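Local coordinates for 4-alpha-glucanotransferase (Streptococcus agalactiae, PDB 6M6T), which is an amylomaltase, an enzyme of the TIM-barrel class whose single chain holds glycan ligands in two pockets, at residues A[232-237]-A[269-274]. Sequence-based numbering, arbitrary orientation.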
# COMPACT_ATOMS: atom_id res chain seq x y z
N PRO A 232 -23.19 0.75 4.43
CA PRO A 232 -23.45 1.11 3.02
C PRO A 232 -23.71 2.58 2.79
O PRO A 232 -23.57 3.06 1.66
CB PRO A 232 -24.69 0.27 2.67
CG PRO A 232 -25.40 0.11 3.98
CD PRO A 232 -24.31 -0.02 5.01
N GLU A 233 -24.09 3.32 3.85
CA GLU A 233 -24.47 4.73 3.77
C GLU A 233 -23.28 5.65 3.50
O GLU A 233 -23.47 6.86 3.42
CB GLU A 233 -25.17 5.13 5.07
CG GLU A 233 -24.30 5.01 6.32
CD GLU A 233 -24.34 3.63 6.99
OE1 GLU A 233 -23.90 3.52 8.16
OE2 GLU A 233 -24.82 2.65 6.37
N LEU A 234 -22.07 5.10 3.37
CA LEU A 234 -20.89 5.86 2.99
C LEU A 234 -20.70 5.93 1.48
O LEU A 234 -19.88 6.73 1.00
CB LEU A 234 -19.63 5.26 3.63
CG LEU A 234 -19.66 4.94 5.12
CD1 LEU A 234 -18.39 4.20 5.55
CD2 LEU A 234 -19.85 6.21 5.91
N PHE A 235 -21.43 5.10 0.72
CA PHE A 235 -21.23 4.93 -0.71
C PHE A 235 -22.49 5.30 -1.49
O PHE A 235 -23.58 5.46 -0.93
CB PHE A 235 -20.81 3.49 -1.03
CG PHE A 235 -19.62 3.02 -0.26
CD1 PHE A 235 -19.77 2.48 1.02
CD2 PHE A 235 -18.35 3.09 -0.80
CE1 PHE A 235 -18.66 2.03 1.74
CE2 PHE A 235 -17.24 2.65 -0.09
CZ PHE A 235 -17.40 2.12 1.19
N LYS A 236 -22.32 5.46 -2.79
CA LYS A 236 -23.43 5.61 -3.72
C LYS A 236 -23.77 4.22 -4.22
O LYS A 236 -23.27 3.76 -5.24
CB LYS A 236 -23.05 6.53 -4.87
CG LYS A 236 -22.72 7.97 -4.48
CD LYS A 236 -22.30 8.79 -5.71
CE LYS A 236 -22.06 10.27 -5.32
NZ LYS A 236 -21.70 11.18 -6.46
N LEU A 237 -24.63 3.51 -3.48
CA LEU A 237 -25.06 2.17 -3.87
C LEU A 237 -26.58 2.08 -3.85
O LEU A 237 -27.28 2.98 -3.36
CB LEU A 237 -24.47 1.08 -2.96
CG LEU A 237 -22.98 1.12 -2.59
CD1 LEU A 237 -22.79 0.50 -1.22
CD2 LEU A 237 -22.06 0.45 -3.61
N ASP A 269 -21.59 13.62 0.91
CA ASP A 269 -22.55 14.37 1.72
C ASP A 269 -22.81 13.67 3.05
O ASP A 269 -22.79 14.33 4.10
CB ASP A 269 -23.86 14.57 0.94
CG ASP A 269 -23.68 15.49 -0.27
OD1 ASP A 269 -23.27 16.65 -0.08
OD2 ASP A 269 -23.94 15.03 -1.41
N TYR A 270 -23.02 12.34 3.03
CA TYR A 270 -23.19 11.62 4.30
C TYR A 270 -21.97 11.79 5.18
O TYR A 270 -22.10 11.86 6.41
CB TYR A 270 -23.45 10.13 4.08
CG TYR A 270 -23.57 9.37 5.41
CD1 TYR A 270 -24.77 9.33 6.11
CD2 TYR A 270 -22.48 8.70 5.96
CE1 TYR A 270 -24.89 8.64 7.32
CE2 TYR A 270 -22.59 8.01 7.17
CZ TYR A 270 -23.79 7.99 7.85
OH TYR A 270 -23.91 7.31 9.04
N HIS A 271 -20.78 11.88 4.58
CA HIS A 271 -19.58 12.11 5.38
C HIS A 271 -19.61 13.48 6.04
O HIS A 271 -19.42 13.59 7.25
CB HIS A 271 -18.33 11.96 4.51
CG HIS A 271 -18.16 10.59 3.93
ND1 HIS A 271 -17.00 9.86 4.09
CD2 HIS A 271 -18.99 9.81 3.20
CE1 HIS A 271 -17.12 8.70 3.47
NE2 HIS A 271 -18.33 8.65 2.92
N LYS A 272 -19.84 14.54 5.24
CA LYS A 272 -19.88 15.88 5.82
C LYS A 272 -20.89 15.96 6.95
O LYS A 272 -20.59 16.48 8.03
CB LYS A 272 -20.18 16.94 4.74
CG LYS A 272 -19.65 18.33 5.11
CD LYS A 272 -20.45 19.46 4.48
CE LYS A 272 -19.84 20.82 4.81
NZ LYS A 272 -19.73 21.03 6.28
N GLU A 273 -22.08 15.40 6.74
CA GLU A 273 -23.07 15.43 7.81
C GLU A 273 -22.59 14.63 9.02
O GLU A 273 -22.76 15.08 10.16
CB GLU A 273 -24.42 14.91 7.30
CG GLU A 273 -25.41 16.02 6.87
CD GLU A 273 -26.13 16.70 8.06
OE1 GLU A 273 -26.62 15.97 8.95
OE2 GLU A 273 -26.22 17.96 8.08
N SER A 274 -21.98 13.46 8.80
CA SER A 274 -21.60 12.61 9.91
C SER A 274 -20.30 13.07 10.58
O SER A 274 -19.76 12.33 11.41
CB SER A 274 -21.47 11.14 9.48
OG SER A 274 -20.62 10.96 8.36
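Tyr270 lays its ring against Glu233 and Leu234, joining a 3-10 turn (232-234) to helix 268-273. Both lie in the long connection between TIM-barrel strands 212-217 and 292-295, and in sequence they come before and after strands 245-249 and 259-264 of a small antiparallel sheet. The tyrosine can be followed outward. With CG anti to the backbone N (chi1 178°), the side chain heads for the turn, and its CB lies 3.3 Å from Glu233 O, a van der Waals approach that continues at CG. Midway along the ring, CE2 meets Leu234 CD2 at 3.5 Å, an apolar contact suited to a branched aliphatic residue. Farther out, CZ faces Glu233 CG at 3.4 Å; this methylene sits over one ring face, 3.7 Å from the centroid of Tyr270, in a CH-pi contact. At the tip, OH still touches that same CG. Glutamate suits this partly exposed position because its aliphatic stem can cover an aromatic face while its chain bends at chi2 and takes the carboxylate, its plane turned 83° from that of the ring, away from the aromatic face. Ser274 CB lies over the opposite face of the ring. The small serine also fits the helix end: its OG and N both donate to Tyr270 O, from opposite faces of the carbonyl plane. Deeper in, His271 adds the polar link. Its buried ring meets those of Tyr266, Trp268 and Trp279, while Trp278 touches both His271 and Leu234, so histidine serves here as a flat packing group that can also donate. Its CG stands beside the backbone N (chi1 -63°), bringing the imidazole edge to the turn, where NE2 donates to Leu234 O at 3.1 Å, within the ring plane and onto a carbonyl lone pair.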